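Local coordinates for protein glycosyl hydrolase family 88 (Pedobacter heparinus, PDB 3WIW) that acts as an unsaturated glucuronyl hydrolase with specificity for heparin, probably removing unsaturated uronic acid units from heparin fragments, at residues V203-K207 with N208-K212; E241-A245 with R246-W250; V296-R299 with D300-R304; V361-L364 with L365-S368. All coordinates share one frame; numbering follows the deposited sequence.

How the interactions relate
Interactions 1 to 4 follow one another along the chain of this alpha6/alpha6-barrel enzyme, with no overlap. Interaction 1 ends helix 192-208, interaction 2 starts helix 245-262, interaction 3 is a turn in the loop before helix 306-322, and interaction 4 is a turn between strand 360-361 and helix 375-392. Interaction 2 lies between the others, its centre about 13 to 15 Å from theirs, whereas the centres of interactions 1 and 3 are about 27 Å apart. It holds Arg246 and Trp250, predicted to bind substrate, and touches interaction 1 through Arg211 and interaction 4 through Arg246. Interaction 3 joins the group only through interaction 4, where Pro303 packs on Val361 and Leu364.

Interaction 1. Residues V203-K207 with N208-K212; sequences VTTMK and NHFRK
The C-terminal end of helix 192-208 is formed where Thr204 and Thr205 meet Asn208 and His209, one turn on. Two backbone bonds close the helix: Asn208 N to Thr204 O, 3.0 Å, and His209 N to Thr205 O, 2.9 Å. The Asn208 amide folds back over this turn, bringing ND2 to 3.6 Å from the Thr204 methyl CG2. ND2 also lies near Thr204 O without bonding to it, and bonds instead to Tyr222 OH. With chi1 at -65°, Thr205 turns CG2 toward His209 and holds OG1 beside its own backbone N. CG2 comes within 3.6 Å of His209 ND1, and a water in the plane of the imidazole links the two side chains, donating to Thr205 OG1 at 3.0 Å and lying 2.8 Å from ND1. Thr205 OG1 is bonded to His201 O as well, and His209 NE2 to His218 O. Phe210 turns its ring edge to the helix end, CD1 lying 3.4 Å from Thr205 O in the ring plane, while His270 meets this ring edge-to-face. On the outer side a second water donates to Asn208 OD1 at 2.8 Å and accepts a weak bond from Lys207 NZ. Both ring nitrogens of His209 thus have polar partners, which should fix the rotation of the imidazole, and Thr205 O is served by one N-H and flanked by an aromatic C-H.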
loop_
_atom_site.group_PDB
_atom_site.type_symbol
_atom_site.label_atom_id
_atom_site.label_comp_id
_atom_site.label_asym_id
_atom_site.label_seq_id
_atom_site.Cartn_x
_atom_site.Cartn_y
_atom_site.Cartn_z
ATOM N N VAL A 203 -3.984 7.825 -15.956
ATOM C CA VAL A 203 -3.412 8.295 -17.220
ATOM C C VAL A 203 -2.628 9.601 -17.037
ATOM O O VAL A 203 -1.477 9.719 -17.486
ATOM C CB VAL A 203 -4.501 8.434 -18.313
ATOM C CG1 VAL A 203 -3.915 9.068 -19.562
ATOM C CG2 VAL A 203 -5.089 7.057 -18.646
ATOM N N THR A 204 -3.219 10.569 -16.338
ATOM C CA THR A 204 -2.552 11.842 -16.082
ATOM C C THR A 204 -1.223 11.608 -15.319
ATOM O O THR A 204 -0.185 12.184 -15.647
ATOM C CB THR A 204 -3.483 12.719 -15.242
ATOM O OG1 THR A 204 -4.715 12.904 -15.958
ATOM C CG2 THR A 204 -2.850 14.076 -14.919
ATOM N N THR A 205 -1.255 10.747 -14.311
ATOM C CA THR A 205 -0.097 10.457 -13.490
ATOM C C THR A 205 0.960 9.737 -14.308
ATOM O O THR A 205 2.165 9.943 -14.107
ATOM C CB THR A 205 -0.547 9.642 -12.269
ATOM O OG1 THR A 205 -1.416 10.472 -11.475
ATOM C CG2 THR A 205 0.652 9.211 -11.431
ATOM N N MET A 206 0.514 8.918 -15.250
ATOM C CA MET A 206 1.433 8.147 -16.060
ATOM C C MET A 206 2.304 9.082 -16.899
ATOM O O MET A 206 3.507 8.838 -17.090
ATOM C CB MET A 206 0.633 7.164 -16.917
ATOM C CG MET A 206 1.449 6.101 -17.587
ATOM S SD MET A 206 0.504 4.751 -18.306
ATOM C CE MET A 206 1.459 4.578 -19.779
ATOM N N LYS A 207 1.693 10.159 -17.389
ATOM C CA LYS A 207 2.414 11.189 -18.113
ATOM C C LYS A 207 3.326 12.026 -17.186
ATOM O O LYS A 207 4.533 12.135 -17.406
ATOM C CB LYS A 207 1.430 12.098 -18.836
ATOM C CG LYS A 207 2.101 13.208 -19.596
ATOM C CD LYS A 207 1.082 14.111 -20.266
ATOM C CE LYS A 207 1.780 15.224 -21.031
ATOM N NZ LYS A 207 0.814 16.214 -21.574
ATOM N N ASN A 208 2.764 12.584 -16.123
ATOM C CA ASN A 208 3.440 13.665 -15.418
ATOM C C ASN A 208 4.326 13.247 -14.252
ATOM O O ASN A 208 5.279 13.950 -13.922
ATOM C CB ASN A 208 2.417 14.709 -14.963
ATOM C CG ASN A 208 1.671 15.310 -16.121
ATOM O OD1 ASN A 208 2.287 15.714 -17.119
ATOM N ND2 ASN A 208 0.348 15.366 -16.013
ATOM N N HIS A 209 4.018 12.125 -13.610
ATOM C CA HIS A 209 4.797 11.723 -12.442
ATOM C C HIS A 209 6.086 10.962 -12.777
ATOM O O HIS A 209 6.860 10.666 -11.881
ATOM C CB HIS A 209 3.963 10.862 -11.480
ATOM C CG HIS A 209 3.445 11.607 -10.293
ATOM N ND1 HIS A 209 2.216 12.236 -10.286
ATOM C CD2 HIS A 209 3.967 11.767 -9.053
ATOM C CE1 HIS A 209 2.028 12.785 -9.098
ATOM N NE2 HIS A 209 3.070 12.516 -8.333
ATOM N N PHE A 210 6.310 10.636 -14.044
ATOM C CA PHE A 210 7.423 9.764 -14.429
ATOM C C PHE A 210 8.476 10.454 -15.241
ATOM O O PHE A 210 8.165 11.207 -16.159
ATOM C CB PHE A 210 6.921 8.492 -15.133
ATOM C CG PHE A 210 6.153 7.609 -14.207
ATOM C CD1 PHE A 210 4.788 7.854 -13.935
ATOM C CD2 PHE A 210 6.806 6.592 -13.521
ATOM C CE1 PHE A 210 4.098 7.071 -13.017
ATOM C CE2 PHE A 210 6.118 5.818 -12.610
ATOM C CZ PHE A 210 4.779 6.048 -12.347
ATOM N N ARG A 211 9.725 10.204 -14.857
ATOM C CA ARG A 211 10.893 10.678 -15.592
ATOM C C ARG A 211 11.166 9.742 -16.764
ATOM O O ARG A 211 10.556 8.679 -16.869
ATOM C CB ARG A 211 12.109 10.725 -14.664
ATOM C CG ARG A 211 11.857 11.560 -13.426
ATOM C CD ARG A 211 13.140 11.799 -12.622
ATOM N NE ARG A 211 12.863 12.434 -11.324
ATOM C CZ ARG A 211 12.559 11.771 -10.204
ATOM N NH1 ARG A 211 12.311 12.438 -9.096
ATOM N NH2 ARG A 211 12.532 10.451 -10.190
ATOM N N LYS A 212 12.091 10.111 -17.652
ATOM C CA LYS A 212 12.357 9.284 -18.828
ATOM C C LYS A 212 12.859 7.880 -18.480
ATOM O O LYS A 212 12.628 6.929 -19.232
ATOM C CB LYS A 212 13.319 9.986 -19.797
ATOM C CG LYS A 212 12.727 11.232 -20.443
ATOM C CD LYS A 212 13.458 11.643 -21.718
ATOM C CE LYS A 212 14.892 12.057 -21.466
ATOM N NZ LYS A 212 14.996 13.077 -20.380
HETATM O O HOH W 1 -0.192 13.192 -11.405
HETATM O O HOH W 2 1.333 17.730 -18.730
#

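Interaction 2. Residues E241-A245 with R246-W250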
loop_
_atom_site.group_PDB
_atom_site.type_symbol
_atom_site.label_atom_id
_atom_site.label_comp_id
_atom_site.label_asym_id
_atom_site.label_seq_id
_atom_site.Cartn_x
_atom_site.Cartn_y
_atom_site.Cartn_z
ATOM N N GLU A 241 14.810 15.199 -7.465
ATOM C CA GLU A 241 15.236 14.348 -8.579
ATOM C C GLU A 241 15.281 12.869 -8.244
ATOM O O GLU A 241 15.528 12.048 -9.122
ATOM C CB GLU A 241 16.645 14.744 -9.036
ATOM C CG GLU A 241 16.767 16.130 -9.670
ATOM C CD GLU A 241 16.688 17.272 -8.667
ATOM O OE1 GLU A 241 17.286 17.167 -7.562
ATOM O OE2 GLU A 241 16.002 18.272 -8.989
ATOM N N SER A 242 15.067 12.531 -6.977
ATOM C CA SER A 242 15.368 11.184 -6.505
ATOM C C SER A 242 14.229 10.174 -6.684
ATOM O O SER A 242 13.083 10.522 -7.052
ATOM C CB SER A 242 15.803 11.208 -5.034
ATOM O OG SER A 242 14.679 11.296 -4.154
ATOM N N ALA A 243 14.554 8.922 -6.373
ATOM C CA ALA A 243 13.635 7.795 -6.487
ATOM C C ALA A 243 13.340 7.257 -5.084
ATOM O O ALA A 243 13.942 6.285 -4.618
ATOM C CB ALA A 243 14.195 6.712 -7.421
ATOM N N TRP A 244 12.417 7.929 -4.412
ATOM C CA TRP A 244 11.971 7.509 -3.088
ATOM C C TRP A 244 11.434 6.081 -3.199
ATOM O O TRP A 244 10.577 5.829 -4.048
ATOM C CB TRP A 244 10.906 8.510 -2.607
ATOM C CG TRP A 244 10.176 8.107 -1.363
ATOM C CD1 TRP A 244 10.713 7.686 -0.181
ATOM C CD2 TRP A 244 8.747 8.099 -1.191
ATOM N NE1 TRP A 244 9.695 7.435 0.726
ATOM C CE2 TRP A 244 8.483 7.667 0.120
ATOM C CE3 TRP A 244 7.662 8.439 -2.020
ATOM C CZ2 TRP A 244 7.178 7.550 0.626
ATOM C CZ3 TRP A 244 6.371 8.290 -1.533
ATOM C CH2 TRP A 244 6.142 7.843 -0.220
ATOM N N ALA A 245 11.924 5.136 -2.393
ATOM C CA ALA A 245 11.652 3.718 -2.701
ATOM C C ALA A 245 10.175 3.354 -2.565
ATOM O O ALA A 245 9.620 2.680 -3.456
ATOM C CB ALA A 245 12.508 2.794 -1.853
ATOM N N ARG A 246 9.523 3.763 -1.480
ATOM C CA ARG A 246 8.115 3.433 -1.327
ATOM C C ARG A 246 7.282 4.091 -2.439
ATOM O O ARG A 246 6.329 3.504 -2.929
ATOM C CB ARG A 246 7.596 3.725 0.088
ATOM C CG ARG A 246 6.152 3.268 0.270
ATOM C CD ARG A 246 5.740 3.227 1.734
ATOM N NE ARG A 246 5.748 4.532 2.400
ATOM C CZ ARG A 246 6.694 4.939 3.255
ATOM N NH1 ARG A 246 7.764 4.189 3.513
ATOM N NH2 ARG A 246 6.594 6.135 3.829
ATOM N N GLY A 247 7.679 5.277 -2.872
ATOM C CA GLY A 247 7.026 5.901 -4.012
ATOM C C GLY A 247 7.165 5.093 -5.287
ATOM O O GLY A 247 6.201 4.972 -6.049
ATOM N N GLN A 248 8.357 4.554 -5.540
ATOM C CA GLN A 248 8.526 3.713 -6.725
ATOM C C GLN A 248 7.590 2.505 -6.621
ATOM O O GLN A 248 6.969 2.113 -7.627
ATOM C CB GLN A 248 9.971 3.226 -6.886
ATOM C CG GLN A 248 11.055 4.309 -6.814
ATOM C CD GLN A 248 10.723 5.546 -7.659
ATOM O OE1 GLN A 248 10.700 5.503 -8.896
ATOM N NE2 GLN A 248 10.487 6.665 -6.986
ATOM N N ALA A 249 7.488 1.939 -5.414
ATOM C CA ALA A 249 6.619 0.796 -5.144
ATOM C C ALA A 249 5.147 1.159 -5.377
ATOM O O ALA A 249 4.427 0.393 -6.024
ATOM C CB ALA A 249 6.803 0.313 -3.723
ATOM N N TRP A 250 4.694 2.311 -4.882
ATOM C CA TRP A 250 3.292 2.712 -5.107
ATOM C C TRP A 250 3.013 2.834 -6.604
ATOM O O TRP A 250 1.925 2.496 -7.058
ATOM C CB TRP A 250 3.014 4.061 -4.487
ATOM C CG TRP A 250 3.044 4.221 -2.993
ATOM C CD1 TRP A 250 3.454 5.369 -2.345
ATOM C CD2 TRP A 250 2.544 3.339 -1.958
ATOM N NE1 TRP A 250 3.299 5.233 -0.994
ATOM C CE2 TRP A 250 2.720 4.012 -0.724
ATOM C CE3 TRP A 250 2.000 2.038 -1.944
ATOM C CZ2 TRP A 250 2.325 3.461 0.514
ATOM C CZ3 TRP A 250 1.617 1.477 -0.700
ATOM C CH2 TRP A 250 1.794 2.196 0.510
#
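Trp244 is the N-cap of helix 245-262, and its carbonyl oxygen takes two hydrogen bonds from Gln248: one from the backbone N at 3.0 Å and one from side-chain NE2 at 3.1 Å. The Gln248 bend at chi2 (-46°) brings NE2 back to this oxygen, which it meets tilted from the carbonyl plane, and lays CD against Ala243 CB. Ala249 N to Ala245 O continues the helical pattern, and Gln248 OE1 takes up Ser216 N. Packing is organised by the indole of Trp244. Over one face Gly247 N sits 3.2 Å above the ring plane; a CB in the L position would collide with Trp244 CE3. At the rim, CZ2 points into a face of the Arg246 guanidinium, 3.5 Å from NH2, with the two planes 80° apart. Trp250 meets Trp244 obliquely, and Arg246 CG covers one face of the Trp250 ring. Exchanging Trp244 for alanine would probably uncover Gly247 and remove the ring edge from one guanidinium face, leaving its orientation to the polar partners alone. Arg246 has a salt bridge with Asp305 and bonds to Val361 O and Gly362 O, whereas Trp250, also predicted to bind substrate, packs on Trp244 and Arg246 CG.

Interaction 3. Residues V296-R299 with D300-R304; sequences VHNR and DRSPR
The carboxamide of Asn298 lies alongside Ser302, with OD1 3.6 Å from CB; Asn298 CB in turn sits over one face of the His297 imidazole. At the edge of the Arg304 guanidinium, in its plane, a water accepts from NE at 2.9 Å and is also within bonding distance of Arg299 O and Ser302 O. A second water bridges the side chains of Asn298 and Ser302, donating to Asn298 OD1 at 2.9 Å and lying 2.9 Å from Ser302 OG. Ser302 carries its hydroxyl trans to the backbone nitrogen (chi1 172°), which sets OG 3.5 Å from Val296 CG2. Asn298 O receives Arg301 N at 3.3 Å, from above the carbonyl plane, and a weak bond from Ser302 N at 2.9 Å. With a leucine in place of Asn298, the water would probably lose the carbonyl acceptor OD1, breaking the bridge to Ser302 OG. Arg304 reaches beyond the loop to a salt bridge with Asp287. The i+3 bond from Arg301 N, with Arg299 and Asp300 in near-helical conformation, defines a type I beta-turn over 298-301; the weak i+4 bond from Ser302 N extends it into an alpha-turn, in the long loop that joins helices 265-279 and 306-322.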
loop_
_atom_site.group_PDB
_atom_site.type_symbol
_atom_site.label_atom_id
_atom_site.label_comp_id
_atom_site.label_asym_id
_atom_site.label_seq_id
_atom_site.Cartn_x
_atom_site.Cartn_y
_atom_site.Cartn_z
ATOM N N VAL A 296 20.495 7.403 -2.733
ATOM C CA VAL A 296 21.452 7.715 -1.686
ATOM C C VAL A 296 22.869 7.299 -2.071
ATOM O O VAL A 296 23.085 6.357 -2.821
ATOM C CB VAL A 296 21.084 7.076 -0.340
ATOM C CG1 VAL A 296 19.742 7.619 0.147
ATOM C CG2 VAL A 296 21.071 5.546 -0.420
ATOM N N HIS A 297 23.851 8.004 -1.538
ATOM C CA HIS A 297 25.222 7.692 -1.897
ATOM C C HIS A 297 25.778 6.521 -1.066
ATOM O O HIS A 297 26.714 5.849 -1.486
ATOM C CB HIS A 297 26.095 8.919 -1.687
ATOM C CG HIS A 297 26.399 9.161 -0.254
ATOM N ND1 HIS A 297 25.456 9.643 0.626
ATOM C CD2 HIS A 297 27.502 8.890 0.482
ATOM C CE1 HIS A 297 25.983 9.708 1.835
ATOM N NE2 HIS A 297 27.223 9.254 1.776
ATOM N N ASN A 298 25.203 6.280 0.115
ATOM C CA ASN A 298 25.774 5.326 1.086
ATOM C C ASN A 298 25.064 3.976 1.049
ATOM O O ASN A 298 24.359 3.613 1.985
ATOM C CB ASN A 298 25.745 5.908 2.526
ATOM C CG ASN A 298 24.321 6.229 3.037
ATOM O OD1 ASN A 298 23.408 6.555 2.271
ATOM N ND2 ASN A 298 24.148 6.145 4.361
ATOM N N ARG A 299 25.234 3.231 -0.033
ATOM C CA ARG A 299 24.398 2.051 -0.269
ATOM C C ARG A 299 24.576 0.963 0.775
ATOM O O ARG A 299 23.626 0.271 1.122
ATOM C CB ARG A 299 24.681 1.480 -1.649
ATOM C CG ARG A 299 24.270 2.420 -2.749
ATOM C CD ARG A 299 24.614 1.847 -4.083
ATOM N NE ARG A 299 24.118 2.691 -5.158
ATOM C CZ ARG A 299 24.464 2.566 -6.432
ATOM N NH1 ARG A 299 23.931 3.392 -7.327
ATOM N NH2 ARG A 299 25.308 1.607 -6.816
ATOM N N ASP A 300 25.791 0.809 1.280
ATOM C CA ASP A 300 26.048 -0.243 2.254
ATOM C C ASP A 300 25.378 -0.025 3.598
ATOM O O ASP A 300 24.971 -0.993 4.250
ATOM C CB ASP A 300 27.549 -0.412 2.501
ATOM C CG ASP A 300 28.272 -1.085 1.353
ATOM O OD1 ASP A 300 27.628 -1.819 0.575
ATOM O OD2 ASP A 300 29.506 -0.900 1.253
ATOM N N ARG A 301 25.258 1.233 4.023
ATOM C CA ARG A 301 24.763 1.538 5.364
ATOM C C ARG A 301 23.424 2.270 5.407
ATOM O O ARG A 301 22.893 2.538 6.484
ATOM C CB ARG A 301 25.797 2.336 6.144
ATOM C CG ARG A 301 27.028 1.505 6.530
ATOM C CD ARG A 301 27.987 2.276 7.434
ATOM N NE ARG A 301 27.325 2.771 8.647
ATOM C CZ ARG A 301 27.856 3.688 9.451
ATOM N NH1 ARG A 301 27.214 4.084 10.542
ATOM N NH2 ARG A 301 29.042 4.203 9.164
ATOM N N SER A 302 22.865 2.600 4.251
ATOM C CA SER A 302 21.591 3.310 4.209
ATOM C C SER A 302 20.471 2.443 4.811
ATOM O O SER A 302 20.391 1.241 4.523
ATOM C CB SER A 302 21.287 3.636 2.758
ATOM O OG SER A 302 19.991 4.155 2.643
ATOM N N PRO A 303 19.585 3.042 5.638
ATOM C CA PRO A 303 18.430 2.272 6.138
ATOM C C PRO A 303 17.594 1.674 5.009
ATOM O O PRO A 303 17.323 2.337 3.989
ATOM C CB PRO A 303 17.614 3.322 6.893
ATOM C CG PRO A 303 18.637 4.322 7.322
ATOM C CD PRO A 303 19.631 4.397 6.199
ATOM N N ARG A 304 17.192 0.417 5.190
ATOM C CA ARG A 304 16.271 -0.260 4.257
ATOM C C ARG A 304 14.823 0.083 4.575
ATOM O O ARG A 304 14.504 0.521 5.687
ATOM C CB ARG A 304 16.427 -1.780 4.375
ATOM C CG ARG A 304 17.865 -2.236 4.237
ATOM C CD ARG A 304 18.505 -1.758 2.918
ATOM N NE ARG A 304 19.754 -2.478 2.713
ATOM C CZ ARG A 304 19.836 -3.738 2.269
ATOM N NH1 ARG A 304 21.020 -4.364 2.217
ATOM N NH2 ARG A 304 18.738 -4.395 1.917
HETATM O O HOH W 3 20.744 6.833 3.425
HETATM O O HOH W 4 21.936 -0.582 3.258
#

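Interaction 4. Residues V361-L364 with L365-S368; sequences VGAL and LYNS
Ala363 O is gripped by two backbone donors, Tyr366 N at 3.0 Å and Ser368 N at 3.1 Å, which come to it from opposite faces of its carbonyl plane. Tyr366 N belongs to the turn and Ser368 N to the strand-like pairing, so one oxygen serves both. In return Ala363 N donates to Ser368 O at 2.9 Å, making Ala363 and Ser368 an antiparallel hydrogen-bonded pair. Between them the chain makes a 3-10 turn that runs into a G1 beta bulge, with Asn367 N bonded to Leu364 O at 2.9 Å, again from well above the carbonyl plane. Asn367 has positive phi (52°), the left-handed conformation expected at the first position of such a bulge; Asn367 and Ser368 together face Ala363. The side chains of the pair share one face, CB of Ala363 and CB of Ser368 being 4.2 Å apart. Tyr366 comes down on the same alanine: with CG anti to its own carbonyl carbon (chi1 -65°), the ring brings CD1 to 3.8 Å from Ala363 CB, meeting it obliquely. Its hydroxyl bonds to His235 O, and the side chain comes, at its nearest atoms, within about 5 Å of a bound HEPES molecule. On the outer side of the turn Leu364 and Leu365 touch through their CD2 methyls at 4.0 Å, and Leu364 also packs on Trp292 and Pro303. Four N-H groups are thus satisfied by three carbonyls within six residues, and Tyr366 is held at both its ring and its hydroxyl, which should restrict the movement of its side chain.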
loop_
_atom_site.group_PDB
_atom_site.type_symbol
_atom_site.label_atom_id
_atom_site.label_comp_id
_atom_site.label_asym_id
_atom_site.label_seq_id
_atom_site.Cartn_x
_atom_site.Cartn_y
_atom_site.Cartn_z
ATOM N N VAL A 361 10.803 2.523 6.940
ATOM C CA VAL A 361 11.191 3.927 7.130
ATOM C C VAL A 361 10.026 4.803 6.681
ATOM O O VAL A 361 9.658 4.794 5.487
ATOM C CB VAL A 361 12.451 4.271 6.301
ATOM C CG1 VAL A 361 12.774 5.775 6.385
ATOM C CG2 VAL A 361 13.655 3.458 6.763
ATOM N N GLY A 362 9.449 5.558 7.623
ATOM C CA GLY A 362 8.336 6.438 7.302
ATOM C C GLY A 362 8.770 7.667 6.513
ATOM O O GLY A 362 8.375 7.855 5.360
ATOM N N ALA A 363 9.586 8.528 7.127
ATOM C CA ALA A 363 10.013 9.769 6.481
ATOM C C ALA A 363 11.367 10.171 7.045
ATOM O O ALA A 363 11.465 10.919 8.034
ATOM C CB ALA A 363 8.944 10.893 6.658
ATOM N N LEU A 364 12.435 9.701 6.402
ATOM C CA LEU A 364 13.764 9.799 7.003
ATOM C C LEU A 364 14.216 11.248 7.194
ATOM O O LEU A 364 14.781 11.597 8.232
ATOM C CB LEU A 364 14.779 9.021 6.171
ATOM C CG LEU A 364 16.129 8.837 6.846
ATOM C CD1 LEU A 364 16.575 7.390 6.658
ATOM C CD2 LEU A 364 17.121 9.796 6.271
ATOM N N LEU A 365 13.958 12.099 6.202
ATOM C CA LEU A 365 14.429 13.480 6.295
ATOM C C LEU A 365 13.652 14.289 7.330
ATOM O O LEU A 365 14.039 15.416 7.657
ATOM C CB LEU A 365 14.401 14.187 4.939
ATOM C CG LEU A 365 15.333 13.633 3.860
ATOM C CD1 LEU A 365 15.456 14.611 2.684
ATOM C CD2 LEU A 365 16.712 13.268 4.367
ATOM N N TYR A 366 12.567 13.726 7.858
ATOM C CA TYR A 366 11.769 14.353 8.913
ATOM C C TYR A 366 12.106 13.729 10.268
ATOM O O TYR A 366 11.475 14.067 11.281
ATOM C CB TYR A 366 10.267 14.222 8.609
ATOM C CG TYR A 366 9.828 14.980 7.367
ATOM C CD1 TYR A 366 10.070 14.466 6.089
ATOM C CD2 TYR A 366 9.155 16.203 7.467
ATOM C CE1 TYR A 366 9.699 15.154 4.953
ATOM C CE2 TYR A 366 8.756 16.889 6.322
ATOM C CZ TYR A 366 9.024 16.352 5.070
ATOM O OH TYR A 366 8.639 17.030 3.931
ATOM N N ASN A 367 13.106 12.839 10.294
ATOM C CA ASN A 367 13.421 12.075 11.501
ATOM C C ASN A 367 12.173 11.382 12.047
ATOM O O ASN A 367 11.905 11.389 13.258
ATOM C CB ASN A 367 14.050 12.967 12.583
ATOM C CG ASN A 367 14.624 12.163 13.725
ATOM O OD1 ASN A 367 15.012 11.003 13.539
ATOM N ND2 ASN A 367 14.663 12.757 14.923
ATOM N N SER A 368 11.406 10.768 11.150
ATOM C CA SER A 368 10.115 10.209 11.520
ATOM C C SER A 368 10.043 8.744 11.142
ATOM O O SER A 368 10.203 8.383 9.967
ATOM C CB SER A 368 9.007 10.986 10.821
ATOM O OG SER A 368 7.743 10.466 11.172
#